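Local atomic coordinates of lipoprotein (Mycoplasma mycoides subsp. capri, PDB entry 7ADK), a protein that is probably a membrane-tethered lipoprotein with a chymotrypsin-like peptidase domain of the PA clan. Residues G273-A278 / S589-K594; P288-K293 / S449-G454; V545-L550 / K581-Y586. One frame throughout, in Å; residues are numbered along the deposited sequence.

Contact 1 of 3, residues G273-A278 / S589-K594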
loop_
_atom_site.group_PDB
_atom_site.type_symbol
_atom_site.label_atom_id
_atom_site.label_comp_id
_atom_site.label_asym_id
_atom_site.label_seq_id
_atom_site.Cartn_x
_atom_site.Cartn_y
_atom_site.Cartn_z
ATOM N N GLY B 273 14.452 4.979 -8.675
ATOM C CA GLY B 273 14.918 4.836 -10.057
ATOM C C GLY B 273 16.439 4.684 -10.224
ATOM O O GLY B 273 16.872 3.790 -10.942
ATOM N N ARG B 274 17.247 5.548 -9.595
ATOM C CA ARG B 274 18.695 5.720 -9.850
ATOM C C ARG B 274 19.448 6.318 -8.661
ATOM O O ARG B 274 18.833 6.861 -7.752
ATOM C CB ARG B 274 18.946 6.557 -11.132
ATOM C CG ARG B 274 18.620 8.056 -11.007
ATOM C CD ARG B 274 19.295 8.896 -12.085
ATOM N NE ARG B 274 19.036 10.345 -11.943
ATOM C CZ ARG B 274 19.497 11.304 -12.730
ATOM N NH1 ARG B 274 19.298 12.556 -12.471
ATOM N NH2 ARG B 274 20.146 11.082 -13.824
ATOM N N ASN B 275 20.776 6.278 -8.697
ATOM C CA ASN B 275 21.634 6.659 -7.571
ATOM C C ASN B 275 21.532 8.145 -7.184
ATOM O O ASN B 275 21.551 8.506 -6.016
ATOM C CB ASN B 275 23.068 6.240 -7.920
ATOM C CG ASN B 275 23.934 6.125 -6.684
ATOM O OD1 ASN B 275 24.318 7.093 -6.053
ATOM N ND2 ASN B 275 24.294 4.926 -6.304
ATOM N N GLU B 276 21.362 9.033 -8.154
ATOM C CA GLU B 276 21.208 10.469 -7.890
ATOM C C GLU B 276 19.861 10.802 -7.226
ATOM O O GLU B 276 19.681 11.888 -6.698
ATOM C CB GLU B 276 21.415 11.304 -9.159
ATOM C CG GLU B 276 22.605 10.919 -10.053
ATOM C CD GLU B 276 23.947 10.669 -9.329
ATOM O OE1 GLU B 276 24.311 11.380 -8.367
ATOM O OE2 GLU B 276 24.680 9.746 -9.745
ATOM N N LYS B 277 18.902 9.860 -7.230
ATOM C CA LYS B 277 17.612 9.974 -6.531
ATOM C C LYS B 277 17.690 9.396 -5.128
ATOM O O LYS B 277 17.188 9.995 -4.198
ATOM C CB LYS B 277 16.487 9.259 -7.289
ATOM C CG LYS B 277 16.277 9.748 -8.715
ATOM C CD LYS B 277 15.138 9.034 -9.475
ATOM C CE LYS B 277 13.748 9.676 -9.348
ATOM N NZ LYS B 277 13.505 10.739 -10.362
ATOM N N ALA B 278 18.315 8.254 -4.924
ATOM C CA ALA B 278 18.541 7.688 -3.603
ATOM C C ALA B 278 19.798 6.839 -3.646
ATOM O O ALA B 278 20.147 6.312 -4.686
ATOM C CB ALA B 278 17.327 6.888 -3.178
ATOM N N SER B 589 30.611 11.692 4.256
ATOM C CA SER B 589 30.277 11.786 2.822
ATOM C C SER B 589 30.991 12.905 2.016
ATOM O O SER B 589 31.176 14.027 2.503
ATOM C CB SER B 589 28.772 11.944 2.678
ATOM O OG SER B 589 28.469 11.988 1.304
ATOM N N ASP B 590 31.288 12.652 0.731
ATOM C CA ASP B 590 31.701 13.690 -0.229
ATOM C C ASP B 590 30.536 14.375 -0.984
ATOM O O ASP B 590 30.691 15.538 -1.363
ATOM C CB ASP B 590 32.757 13.137 -1.206
ATOM C CG ASP B 590 34.189 13.111 -0.654
ATOM O OD1 ASP B 590 35.141 12.900 -1.444
ATOM O OD2 ASP B 590 34.397 13.318 0.554
ATOM N N LYS B 591 29.397 13.706 -1.217
ATOM C CA LYS B 591 28.217 14.265 -1.906
ATOM C C LYS B 591 27.392 15.198 -1.000
ATOM O O LYS B 591 26.183 15.032 -0.851
ATOM C CB LYS B 591 27.355 13.169 -2.558
ATOM C CG LYS B 591 27.992 12.436 -3.747
ATOM C CD LYS B 591 26.906 11.740 -4.583
ATOM C CE LYS B 591 27.416 11.032 -5.837
ATOM N NZ LYS B 591 26.321 10.411 -6.614
ATOM N N LYS B 592 28.041 16.186 -0.382
ATOM C CA LYS B 592 27.398 17.295 0.349
ATOM C C LYS B 592 26.642 18.221 -0.600
ATOM O O LYS B 592 26.982 18.298 -1.784
ATOM C CB LYS B 592 28.403 18.062 1.196
ATOM C CG LYS B 592 28.949 17.209 2.346
ATOM C CD LYS B 592 29.747 18.063 3.330
ATOM C CE LYS B 592 30.209 17.239 4.519
ATOM N NZ LYS B 592 31.231 16.250 4.163
ATOM N N VAL B 593 25.617 18.913 -0.091
ATOM C CA VAL B 593 24.786 19.763 -0.954
ATOM C C VAL B 593 25.513 21.006 -1.462
ATOM O O VAL B 593 26.391 21.561 -0.800
ATOM C CB VAL B 593 23.448 20.163 -0.322
ATOM C CG1 VAL B 593 22.689 18.945 0.176
ATOM C CG2 VAL B 593 23.549 21.159 0.823
ATOM N N LYS B 594 25.091 21.430 -2.650
ATOM C CA LYS B 594 25.416 22.668 -3.365
ATOM C C LYS B 594 24.102 23.351 -3.750
ATOM O O LYS B 594 23.054 22.735 -3.649
ATOM C CB LYS B 594 26.256 22.302 -4.597
ATOM C CG LYS B 594 27.671 21.804 -4.285
ATOM C CD LYS B 594 28.325 21.106 -5.479
ATOM C CE LYS B 594 27.677 19.753 -5.750
ATOM N NZ LYS B 594 28.300 19.020 -6.860
#
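Lys-591 reaches across from its loop and brings its ammonium group against the carboxylate of Glu-276, with NZ 2.8 Å from OE1 in a hydrogen-bonded salt bridge. The two backbones stay well apart, their nearest CA atoms, those of Glu-276 and Lys-591, lying 10.0 Å from each other. A lysine suits this gap: beyond CG its chain is fully extended, and it is the end, NZ above all, that makes the contact. The two side chains meet at about a right angle. The ammonium approaches OE1 on its syn side, 17° out of the carboxylate plane, while OE2 of Glu-276 lies farther from NZ, at 3.6 Å; the grip is therefore one-sided. Glu-276 bends at chi2 (-46°) and thereby turns its acid group toward the lysine, and its CG also rests over the centre of the guanidinium face of Arg-274, 4.0 Å above the plane. The arginine itself forms a salt bridge with Asp-630. Asn-275 adds a looser polar neighbour, its OD1 3.9 Å from Lys-591 NZ, beyond hydrogen-bonding distance. NZ also hydrogen-bonds to Thr-280 OG1, slightly farther along the same loop as Glu-276 and bonded in turn to the carbonyl of Asn-275. Behind the lysine, the backbone carbonyl of Lys-591 is held by Arg-285 NE. Residues 275-277 have helical backbone angles, with Arg-274 O accepting from the amides of Lys-277 and Ala-278, whereas Lys-591 is the centre of an inverse gamma turn. The result is a surface salt bridge between two irregular loops, backed by Thr-280 and Arg-285 from the loop that carries Glu-276.

Contact 2 of 3, residues P288-K293 / S449-G454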
loop_
_atom_site.group_PDB
_atom_site.type_symbol
_atom_site.label_atom_id
_atom_site.label_comp_id
_atom_site.label_asym_id
_atom_site.label_seq_id
_atom_site.Cartn_x
_atom_site.Cartn_y
_atom_site.Cartn_z
ATOM N N PRO B 288 14.931 13.216 6.876
ATOM C CA PRO B 288 13.905 13.009 7.840
ATOM C C PRO B 288 12.516 13.393 7.345
ATOM O O PRO B 288 12.227 14.539 6.985
ATOM C CB PRO B 288 14.333 13.830 9.042
ATOM C CG PRO B 288 15.245 14.919 8.503
ATOM C CD PRO B 288 15.379 14.585 7.018
ATOM N N ASN B 289 11.647 12.402 7.368
ATOM C CA ASN B 289 10.237 12.609 7.566
ATOM C C ASN B 289 10.182 13.031 9.040
ATOM O O ASN B 289 10.661 12.294 9.899
ATOM C CB ASN B 289 9.561 11.259 7.341
ATOM C CG ASN B 289 8.080 11.231 7.627
ATOM O OD1 ASN B 289 7.428 12.234 7.836
ATOM N ND2 ASN B 289 7.497 10.063 7.622
ATOM N N GLU B 290 9.725 14.235 9.343
ATOM C CA GLU B 290 9.768 14.761 10.714
ATOM C C GLU B 290 8.383 15.037 11.278
ATOM O O GLU B 290 7.456 15.392 10.544
ATOM C CB GLU B 290 10.713 15.970 10.816
ATOM C CG GLU B 290 10.296 17.127 9.895
ATOM C CD GLU B 290 10.660 18.523 10.416
ATOM O OE1 GLU B 290 11.361 18.639 11.453
ATOM O OE2 GLU B 290 10.212 19.513 9.790
ATOM N N GLU B 291 8.267 14.888 12.597
ATOM C CA GLU B 291 7.059 15.086 13.389
ATOM C C GLU B 291 7.359 15.993 14.588
ATOM O O GLU B 291 8.349 15.791 15.289
ATOM C CB GLU B 291 6.491 13.744 13.890
ATOM C CG GLU B 291 6.109 12.702 12.818
ATOM C CD GLU B 291 7.075 11.495 12.730
ATOM O OE1 GLU B 291 8.289 11.683 12.516
ATOM O OE2 GLU B 291 6.613 10.334 12.860
ATOM N N TYR B 292 6.474 16.948 14.869
ATOM C CA TYR B 292 6.442 17.717 16.111
ATOM C C TYR B 292 5.102 17.499 16.816
ATOM O O TYR B 292 4.068 17.810 16.236
ATOM C CB TYR B 292 6.620 19.208 15.817
ATOM C CG TYR B 292 7.921 19.580 15.151
ATOM C CD1 TYR B 292 9.110 19.424 15.868
ATOM C CD2 TYR B 292 7.948 20.052 13.823
ATOM C CE1 TYR B 292 10.339 19.767 15.303
ATOM C CE2 TYR B 292 9.197 20.353 13.236
ATOM C CZ TYR B 292 10.386 20.211 13.970
ATOM O OH TYR B 292 11.587 20.414 13.389
ATOM N N LYS B 293 5.103 16.978 18.044
ATOM C CA LYS B 293 3.873 16.635 18.763
ATOM C C LYS B 293 3.606 17.638 19.885
ATOM O O LYS B 293 4.483 17.910 20.701
ATOM C CB LYS B 293 3.963 15.172 19.225
ATOM C CG LYS B 293 2.608 14.466 19.089
ATOM C CD LYS B 293 2.660 12.995 19.534
ATOM C CE LYS B 293 1.372 12.249 19.137
ATOM N NZ LYS B 293 1.186 10.989 19.907
ATOM N N SER B 449 8.293 27.020 5.787
ATOM C CA SER B 449 7.884 27.857 6.923
ATOM C C SER B 449 6.592 27.407 7.613
ATOM O O SER B 449 6.531 27.379 8.839
ATOM C CB SER B 449 7.767 29.312 6.481
ATOM O OG SER B 449 7.753 30.156 7.583
ATOM N N HIS B 450 5.584 26.937 6.878
ATOM C CA HIS B 450 4.412 26.355 7.534
ATOM C C HIS B 450 4.664 24.997 8.213
ATOM O O HIS B 450 3.835 24.559 9.009
ATOM C CB HIS B 450 3.209 26.311 6.600
ATOM C CG HIS B 450 3.154 25.151 5.658
ATOM N ND1 HIS B 450 3.470 25.173 4.332
ATOM C CD2 HIS B 450 2.602 23.928 5.912
ATOM C CE1 HIS B 450 3.101 24.009 3.788
ATOM N NE2 HIS B 450 2.593 23.197 4.722
ATOM N N VAL B 451 5.796 24.333 7.946
ATOM C CA VAL B 451 6.237 23.143 8.686
ATOM C C VAL B 451 7.060 23.552 9.895
ATOM O O VAL B 451 6.812 23.076 10.996
ATOM C CB VAL B 451 6.969 22.138 7.773
ATOM C CG1 VAL B 451 7.628 20.988 8.532
ATOM C CG2 VAL B 451 6.006 21.546 6.751
ATOM N N ALA B 452 7.998 24.481 9.727
ATOM C CA ALA B 452 8.853 24.951 10.806
ATOM C C ALA B 452 8.091 25.677 11.934
ATOM O O ALA B 452 8.528 25.645 13.079
ATOM C CB ALA B 452 9.936 25.839 10.206
ATOM N N LYS B 453 6.931 26.299 11.670
ATOM C CA LYS B 453 6.046 26.869 12.704
ATOM C C LYS B 453 5.382 25.837 13.630
ATOM O O LYS B 453 4.804 26.222 14.637
ATOM C CB LYS B 453 5.069 27.907 12.127
ATOM C CG LYS B 453 3.755 27.416 11.501
ATOM C CD LYS B 453 2.826 28.612 11.217
ATOM C CE LYS B 453 1.427 28.202 10.737
ATOM N NZ LYS B 453 0.462 29.327 10.770
ATOM N N GLY B 454 5.501 24.543 13.342
ATOM C CA GLY B 454 5.138 23.479 14.271
ATOM C C GLY B 454 6.063 23.379 15.481
ATOM O O GLY B 454 5.711 22.750 16.475
#
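Tyr-292, Val-451 and Gly-454 bring the strand 289-293 against the short helix 449-452 and the turn that follows it. The nearest pair of CA atoms, those of Tyr-292 and Gly-454, is 6.2 Å apart. Glycine suits this spot because, with no side chain, it lets its main chain lie beside the tyrosine: Gly-454 O is 3.7 Å from Tyr-292 CB, an oblique neighbour of the ring. The turn is fastened from within by Gly-454 N bonding to Val-451 O. Val-451 presents one branch to the strand, its CG1 meeting Glu-290 OE2 at 3.2 Å. That branch stands anti to the valine's own amide nitrogen (chi1 171°), while CG2 packs near the rim of one face of the His-450 ring. Although Glu-290 is buried, its other oxygen, OE1, receives a weak hydrogen bond of 2.6 Å from the hydroxyl of Tyr-292, two residues along on the same side of the strand. The strand itself pairs with strands 421-433 and 461-467. Next to Val-451, His-450 ND1 bonds to Asp-539 OD2; a histidine on a short helix straight after a beta strand, paired with an aspartate, is consistent with the His-Asp pair of a PA-clan catalytic triad.

Contact 3 of 3, residues V545-L550 / K581-Y586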
loop_
_atom_site.group_PDB
_atom_site.type_symbol
_atom_site.label_atom_id
_atom_site.label_comp_id
_atom_site.label_asym_id
_atom_site.label_seq_id
_atom_site.Cartn_x
_atom_site.Cartn_y
_atom_site.Cartn_z
ATOM N N VAL B 545 19.246 21.718 14.725
ATOM C CA VAL B 545 19.160 20.636 15.701
ATOM C C VAL B 545 20.529 20.411 16.338
ATOM O O VAL B 545 21.504 20.111 15.650
ATOM C CB VAL B 545 18.601 19.360 15.060
ATOM C CG1 VAL B 545 18.420 18.282 16.106
ATOM C CG2 VAL B 545 17.252 19.567 14.384
ATOM N N ASP B 546 20.618 20.542 17.661
ATOM C CA ASP B 546 21.860 20.365 18.424
ATOM C C ASP B 546 21.862 19.017 19.152
ATOM O O ASP B 546 21.370 18.886 20.273
ATOM C CB ASP B 546 22.058 21.573 19.351
ATOM C CG ASP B 546 23.426 21.632 20.047
ATOM O OD1 ASP B 546 24.170 20.637 20.062
ATOM O OD2 ASP B 546 23.770 22.733 20.531
ATOM N N PHE B 547 22.376 17.970 18.485
ATOM C CA PHE B 547 22.321 16.610 19.028
ATOM C C PHE B 547 23.176 16.419 20.290
ATOM O O PHE B 547 22.858 15.560 21.111
ATOM C CB PHE B 547 22.736 15.601 17.959
ATOM C CG PHE B 547 21.783 15.507 16.789
ATOM C CD1 PHE B 547 20.500 14.956 16.992
ATOM C CD2 PHE B 547 22.167 15.961 15.521
ATOM C CE1 PHE B 547 19.603 14.866 15.914
ATOM C CE2 PHE B 547 21.272 15.860 14.437
ATOM C CZ PHE B 547 19.993 15.318 14.646
ATOM N N ALA B 548 24.204 17.253 20.519
ATOM C CA ALA B 548 24.995 17.229 21.749
ATOM C C ALA B 548 24.196 17.670 22.993
ATOM O O ALA B 548 24.630 17.427 24.123
ATOM C CB ALA B 548 26.235 18.086 21.572
ATOM N N LYS B 549 22.998 18.248 22.809
ATOM C CA LYS B 549 21.963 18.375 23.844
ATOM C C LYS B 549 20.602 17.832 23.406
ATOM O O LYS B 549 19.578 18.355 23.800
ATOM C CB LYS B 549 21.919 19.775 24.481
ATOM C CG LYS B 549 21.596 20.928 23.527
ATOM C CD LYS B 549 21.316 22.219 24.298
ATOM C CE LYS B 549 21.486 23.433 23.405
ATOM N NZ LYS B 549 21.086 24.685 24.034
ATOM N N LEU B 550 20.584 16.748 22.636
ATOM C CA LEU B 550 19.443 15.822 22.563
ATOM C C LEU B 550 19.837 14.414 23.025
ATOM O O LEU B 550 18.996 13.683 23.543
ATOM C CB LEU B 550 18.863 15.751 21.145
ATOM C CG LEU B 550 18.069 16.962 20.654
ATOM C CD1 LEU B 550 17.636 16.717 19.229
ATOM C CD2 LEU B 550 16.816 17.214 21.476
ATOM N N LYS B 581 25.037 7.565 12.824
ATOM C CA LYS B 581 23.909 6.690 12.458
ATOM C C LYS B 581 22.590 7.452 12.312
ATOM O O LYS B 581 21.814 7.124 11.425
ATOM C CB LYS B 581 23.779 5.536 13.465
ATOM C CG LYS B 581 24.916 4.513 13.395
ATOM C CD LYS B 581 24.960 3.643 12.130
ATOM C CE LYS B 581 23.801 2.649 12.029
ATOM N NZ LYS B 581 23.966 1.749 10.880
ATOM N N ILE B 582 22.336 8.517 13.069
ATOM C CA ILE B 582 21.196 9.427 12.883
ATOM C C ILE B 582 21.281 10.156 11.536
ATOM O O ILE B 582 20.353 10.126 10.728
ATOM C CB ILE B 582 21.112 10.434 14.062
ATOM C CG1 ILE B 582 20.625 9.725 15.334
ATOM C CG2 ILE B 582 20.153 11.586 13.757
ATOM C CD1 ILE B 582 20.901 10.475 16.636
ATOM N N THR B 583 22.417 10.812 11.270
ATOM C CA THR B 583 22.619 11.715 10.127
ATOM C C THR B 583 23.086 11.010 8.849
ATOM O O THR B 583 23.604 11.682 7.961
ATOM C CB THR B 583 23.554 12.889 10.467
ATOM O OG1 THR B 583 24.862 12.453 10.750
ATOM C CG2 THR B 583 23.010 13.684 11.650
ATOM N N ASN B 584 22.967 9.679 8.749
ATOM C CA ASN B 584 23.466 8.854 7.636
ATOM C C ASN B 584 24.912 9.204 7.232
ATOM O O ASN B 584 25.300 9.162 6.066
ATOM C CB ASN B 584 22.482 8.917 6.470
ATOM C CG ASN B 584 21.326 7.943 6.527
ATOM O OD1 ASN B 584 21.476 6.786 6.843
ATOM N ND2 ASN B 584 20.155 8.342 6.111
ATOM N N ASN B 585 25.709 9.587 8.220
ATOM C CA ASN B 585 27.102 9.998 8.139
ATOM C C ASN B 585 27.403 11.136 7.137
ATOM O O ASN B 585 28.421 11.106 6.452
ATOM C CB ASN B 585 27.976 8.750 7.986
ATOM C CG ASN B 585 29.385 8.961 8.486
ATOM O OD1 ASN B 585 29.768 9.982 9.029
ATOM N ND2 ASN B 585 30.226 7.981 8.346
ATOM N N TYR B 586 26.545 12.156 7.065
ATOM C CA TYR B 586 26.739 13.336 6.191
ATOM C C TYR B 586 28.079 14.071 6.392
ATOM O O TYR B 586 28.611 14.681 5.463
ATOM C CB TYR B 586 25.564 14.305 6.419
ATOM C CG TYR B 586 25.589 15.537 5.540
ATOM C CD1 TYR B 586 25.387 15.426 4.153
ATOM C CD2 TYR B 586 25.697 16.823 6.104
ATOM C CE1 TYR B 586 25.302 16.574 3.347
ATOM C CE2 TYR B 586 25.625 17.977 5.296
ATOM C CZ TYR B 586 25.429 17.844 3.911
ATOM O OH TYR B 586 25.321 18.921 3.095
#
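Strand 541-546 runs into a 3-10 turn at 547-548 while helix 575-582 ends opposite it, and the two backbones come no closer than 9.5 Å, between the CA atoms of Phe-547 and Ile-582. Side chains bridge that distance, and phenylalanine is long and apolar enough to do so. The far end of its ring meets two methyls obliquely: Phe-547 CZ lies 3.8 Å from Ile-582 CG2, and Phe-547 CE2 lies 3.9 Å from Thr-583 CG2. CG2 of Ile-582 stands opposite its own amide nitrogen (CG1 at chi1 -72°), and this methyl is the one that reaches the ring. Threonine serves two needs at the helix end, since its methyl joins the apolar patch while OG1 turns back to bond with Ile-579 O in the preceding helical turn. On the strand side, Val-545 CG1 sits 3.6 Å above one face of the ring, toward its rim. Arg-466, on strand 461-467, bonds to the carbonyls of Lys-581 and Ile-582. The patch continues into the large antiparallel sheet: Phe-547 touches Leu-464 and Phe-491, Ile-582 packs on Phe-489, and Thr-583 packs on Ile-428, so the helix end is seated against strands 421-433 and 486-493.

Contacts 2 and 3 are buried and both reach the large antiparallel sheet, with centres about 17 Å apart; contact 1 lies at the surface. Their chemistry follows that division. Charges pair across loops in contact 1, contact 3 is purely apolar between its segments, and contact 2 mixes a valine methyl and a backbone carbonyl with a buried glutamate and tyrosine. Contacts 1 and 3 also touch directly: Tyr-586 OH lies 3.2 Å from Val-593 N, a probable hydrogen bond, in the chain that leads from helix 575-582 to strand 594-595. Along the sequence, contacts 2 and 3 follow one another within the long loop closed by contact 1.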